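Long-range contacts in bacterial leucyl aminopeptidase (Legionella pneumophila, PDB 6ESL), which probably cleaves single amino acids, preferentially leucine, from the N-termini of peptides as a secreted, zinc-dependent aminopeptidase of the M28 family: residues P27-A32 and V67-F72; T242-P247 and F386-A391. All coordinates share one frame; numbering follows the deposited sequence.

Contact 1. Residues P27-A32 and V67-F72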
# COMPACT_ATOMS: atom_id res chain seq x y z
N PRO B 27 14.91 -18.53 -1.23
CA PRO B 27 15.69 -17.33 -0.78
C PRO B 27 17.03 -17.68 -0.20
O PRO B 27 17.22 -18.73 0.48
CB PRO B 27 14.79 -16.72 0.34
CG PRO B 27 13.47 -17.41 0.18
CD PRO B 27 13.69 -18.73 -0.43
N GLN B 28 18.02 -16.81 -0.46
CA GLN B 28 19.41 -17.05 0.13
C GLN B 28 19.42 -17.37 1.63
O GLN B 28 20.13 -18.29 2.07
CB GLN B 28 20.40 -15.89 -0.17
CG GLN B 28 20.79 -15.81 -1.64
CD GLN B 28 21.79 -16.87 -2.13
OE1 GLN B 28 22.21 -17.78 -1.39
NE2 GLN B 28 22.16 -16.75 -3.41
N CYS B 29 18.58 -16.66 2.37
CA CYS B 29 18.56 -16.80 3.83
C CYS B 29 18.20 -18.21 4.22
O CYS B 29 18.79 -18.76 5.08
CB CYS B 29 17.60 -15.82 4.47
SG CYS B 29 15.84 -15.89 3.95
N LEU B 30 17.20 -18.80 3.53
CA LEU B 30 16.85 -20.21 3.76
C LEU B 30 17.84 -21.18 3.16
O LEU B 30 18.21 -22.22 3.78
CB LEU B 30 15.44 -20.43 3.19
CG LEU B 30 14.85 -21.86 3.34
CD1 LEU B 30 14.87 -22.43 4.78
CD2 LEU B 30 13.46 -21.79 2.85
N ALA B 31 18.29 -20.89 1.94
CA ALA B 31 19.27 -21.76 1.25
C ALA B 31 20.50 -22.00 2.11
O ALA B 31 21.02 -23.11 2.14
CB ALA B 31 19.68 -21.16 -0.10
N ALA B 32 20.95 -20.96 2.84
CA ALA B 32 22.10 -21.11 3.71
C ALA B 32 21.95 -22.21 4.78
O ALA B 32 22.93 -22.75 5.19
CB ALA B 32 22.48 -19.78 4.34
N VAL B 67 13.21 -21.35 10.37
CA VAL B 67 14.14 -20.29 10.01
C VAL B 67 13.43 -18.95 9.88
O VAL B 67 14.03 -17.92 10.16
CB VAL B 67 14.96 -20.66 8.76
CG1 VAL B 67 15.68 -19.40 8.18
CG2 VAL B 67 15.89 -21.82 9.06
N SER B 68 12.14 -18.96 9.51
CA SER B 68 11.33 -17.79 9.58
C SER B 68 11.83 -16.63 8.72
O SER B 68 11.66 -15.46 9.12
CB SER B 68 11.20 -17.38 11.08
OG SER B 68 10.18 -16.45 11.23
N CYS B 69 12.43 -16.89 7.55
CA CYS B 69 12.78 -15.85 6.62
C CYS B 69 12.10 -15.98 5.23
O CYS B 69 12.38 -15.20 4.31
CB CYS B 69 14.30 -15.86 6.52
SG CYS B 69 14.98 -17.12 5.42
N GLY B 70 11.14 -16.90 5.12
CA GLY B 70 10.40 -17.15 3.86
C GLY B 70 10.35 -18.65 3.53
O GLY B 70 11.08 -19.46 4.10
N HIS B 71 9.50 -18.98 2.59
CA HIS B 71 9.32 -20.34 2.12
C HIS B 71 9.96 -20.44 0.75
O HIS B 71 10.95 -19.77 0.46
CB HIS B 71 7.83 -20.73 2.21
CG HIS B 71 7.39 -20.91 3.62
ND1 HIS B 71 7.37 -22.17 4.21
CD2 HIS B 71 7.16 -20.00 4.61
CE1 HIS B 71 7.11 -22.02 5.50
NE2 HIS B 71 7.00 -20.72 5.77
N PHE B 72 9.40 -21.33 -0.06
CA PHE B 72 10.02 -21.66 -1.38
C PHE B 72 8.90 -21.77 -2.41
O PHE B 72 7.73 -21.92 -2.07
CB PHE B 72 10.89 -22.85 -1.26
CG PHE B 72 10.18 -24.09 -0.80
CD1 PHE B 72 9.37 -24.83 -1.69
CD2 PHE B 72 10.36 -24.59 0.47
CE1 PHE B 72 8.72 -25.96 -1.29
CE2 PHE B 72 9.71 -25.78 0.87
CZ PHE B 72 8.86 -26.41 -0.01

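Contact 2. Residues T242-P247 and F386-A391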
# COMPACT_ATOMS: atom_id res chain seq x y z
N THR B 242 11.38 16.67 25.85
CA THR B 242 11.90 15.37 25.51
C THR B 242 13.15 15.47 24.66
O THR B 242 13.29 16.37 23.77
CB THR B 242 10.86 14.61 24.67
OG1 THR B 242 9.59 14.75 25.29
CG2 THR B 242 11.23 13.12 24.46
N THR B 243 14.02 14.51 24.90
CA THR B 243 15.21 14.30 24.12
C THR B 243 14.89 13.12 23.21
O THR B 243 14.72 12.00 23.69
CB THR B 243 16.43 14.05 25.03
OG1 THR B 243 16.68 15.23 25.81
CG2 THR B 243 17.69 13.62 24.17
N PHE B 244 14.80 13.37 21.90
CA PHE B 244 14.42 12.31 20.99
C PHE B 244 15.65 11.54 20.60
O PHE B 244 16.76 12.05 20.80
CB PHE B 244 13.66 12.93 19.81
CG PHE B 244 12.34 13.56 20.21
CD1 PHE B 244 11.25 12.75 20.56
CD2 PHE B 244 12.20 14.92 20.27
CE1 PHE B 244 10.04 13.30 20.93
CE2 PHE B 244 10.98 15.48 20.63
CZ PHE B 244 9.90 14.67 20.97
N LYS B 245 15.48 10.33 20.11
CA LYS B 245 16.58 9.53 19.55
C LYS B 245 17.00 9.90 18.12
O LYS B 245 17.92 9.28 17.59
CB LYS B 245 16.21 8.06 19.57
CG LYS B 245 16.14 7.51 20.99
CD LYS B 245 15.62 6.08 20.95
CE LYS B 245 16.57 5.14 20.22
NZ LYS B 245 15.99 3.76 20.38
N ARG B 246 16.30 10.85 17.47
CA ARG B 246 16.57 11.24 16.06
C ARG B 246 16.35 12.72 15.91
O ARG B 246 15.50 13.28 16.61
CB ARG B 246 15.65 10.48 15.04
CG ARG B 246 15.74 8.98 15.08
CD ARG B 246 14.68 8.37 14.22
NE ARG B 246 14.83 6.92 14.20
CZ ARG B 246 15.75 6.23 13.51
NH1 ARG B 246 16.68 6.83 12.77
NH2 ARG B 246 15.81 4.93 13.58
N PRO B 247 17.10 13.38 15.01
CA PRO B 247 16.73 14.77 14.71
C PRO B 247 15.36 14.80 13.97
O PRO B 247 15.00 13.87 13.21
CB PRO B 247 17.84 15.23 13.79
CG PRO B 247 18.41 13.99 13.19
CD PRO B 247 18.12 12.84 14.08
N PHE B 386 3.33 11.54 14.22
CA PHE B 386 4.37 11.04 13.39
C PHE B 386 5.77 11.39 13.94
O PHE B 386 6.64 10.55 14.08
CB PHE B 386 4.17 11.67 11.98
CG PHE B 386 5.09 11.19 10.91
CD1 PHE B 386 4.73 10.08 10.14
CD2 PHE B 386 6.26 11.88 10.58
CE1 PHE B 386 5.55 9.62 9.09
CE2 PHE B 386 7.09 11.42 9.54
CZ PHE B 386 6.73 10.29 8.81
N ALA B 387 5.96 12.65 14.31
CA ALA B 387 7.25 13.09 14.86
C ALA B 387 7.58 12.31 16.14
O ALA B 387 8.65 11.65 16.22
CB ALA B 387 7.24 14.58 15.17
N ILE B 388 6.66 12.35 17.08
CA ILE B 388 6.96 11.76 18.39
C ILE B 388 7.14 10.25 18.28
O ILE B 388 8.11 9.72 18.80
CB ILE B 388 5.92 12.18 19.46
CG1 ILE B 388 6.02 13.67 19.77
CG2 ILE B 388 6.06 11.33 20.71
CD1 ILE B 388 4.84 14.23 20.51
N GLU B 389 6.27 9.53 17.58
CA GLU B 389 6.46 8.09 17.45
C GLU B 389 7.78 7.72 16.79
O GLU B 389 8.48 6.84 17.29
CB GLU B 389 5.34 7.39 16.65
CG GLU B 389 4.04 7.26 17.43
CD GLU B 389 4.08 6.12 18.48
OE1 GLU B 389 5.01 5.26 18.38
OE2 GLU B 389 3.19 6.13 19.41
N LEU B 390 8.11 8.35 15.66
CA LEU B 390 9.25 7.87 14.89
C LEU B 390 10.60 8.40 15.43
O LEU B 390 11.63 7.73 15.31
CB LEU B 390 9.06 8.22 13.42
CG LEU B 390 7.84 7.52 12.76
CD1 LEU B 390 7.71 7.93 11.32
CD2 LEU B 390 7.91 6.02 12.86
N ALA B 391 10.58 9.59 16.02
CA ALA B 391 11.80 10.22 16.53
C ALA B 391 12.17 9.65 17.89
O ALA B 391 13.31 9.84 18.33
CB ALA B 391 11.66 11.73 16.60
O HOH W 1 11.80 5.57 13.84

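Contact 1. Residues P27-A32 and V67-F72
Cys29 and Cys69 join the segments covalently, their SG atoms 2.1 Å apart in a disulfide whose CB-SG-SG-CB torsion, 98°, is close to a relaxed right angle. In both cysteines the sulfur lies between the residue's own backbone N and carbonyl carbon, and the bridge joins the short helix 28-31 to the loop that follows helix 57-67.

Apolar contacts come mainly from Leu30. Its CB lies 4.0 Å from Cys69 SG, and its CD1 branch approaches Val67 CB at 4.4 Å. With CG anti to the backbone N (chi1 -179°), the branches are carried toward the loop, and Ala64 of helix 57-67 packs on the same side chain.

Close carbon-to-oxygen approaches complete the set. The other methyl of Leu30, CD2, rests 3.6 Å from Gly70 O, and Pro27 CD stands 3.1 Å from His71 O, a buried carbonyl with no polar partner in the model. Since no hydrogen bond crosses between the segments, the disulfide is the main tie, and its oxidised state suits a protein that is secreted.

Contact 2. Residues T242-P247 and F386-A391
Phe244 lays CB, CG and CD1 against the methyl of Ala391, which meets the ring obliquely, with Phe244 CB 4.0 Å from Ala391 CB. Farther out, the ring reaches obliquely along the helix to Ile388, where Phe244 CZ meets Ile388 CG1 at 4.2 Å. The methyl CG2 of Thr242 lies over one face of the ring, offset toward its rim, and probably restricts its turning.

The polar part of the contact involves carbonyls of the last helical turn. Ala391 O receives a weak, bent hydrogen bond from Lys245 N (2.8 Å, N-H...O angle 122°). Arg246 runs extended from CG to NE past Leu390 O, which sits near the guanidinium plane at its edge, 3.3 Å from Arg246 CD. One water donates to Leu390 O at 2.6 Å and accepts a weak bond from Arg246 NE. That NE also forms a salt bridge with the C-terminal carboxylate of Glu393, and NH1 bonds Pro202 O, so that two of the guanidinium nitrogens are held.

The loop 242-247 links helix 220-239 to strand 248-253 while lying against the end of helix 373-391, with helix 118-125 covering Phe244 and Ile388 and strand 203-209 meeting Arg246 and Leu390.

Contacts 1 and 2 belong to different parts of the chain, their centres 34 Å apart and their nearest atoms about 21 Å apart, and the first closes before the second opens. Contact 1 ties together parts of the small N-terminal domain, its centre 31 Å from the centre of the chain; the centre of contact 2 lies at 15 Å, in the peptidase domain. Neither supplies a zinc ligand. Contact 2 adjoins the start of strand 203-209, whose last residue is the zinc ligand His209. Contact 1 instead meets the second subunit: Phe72 packs on its Arg258, next to the zinc ligand Glu257, and Pro27 on its Tyr331, within the Cys329-Cys333 disulfide loop, consistent with this domain lying near the neighbour's active site.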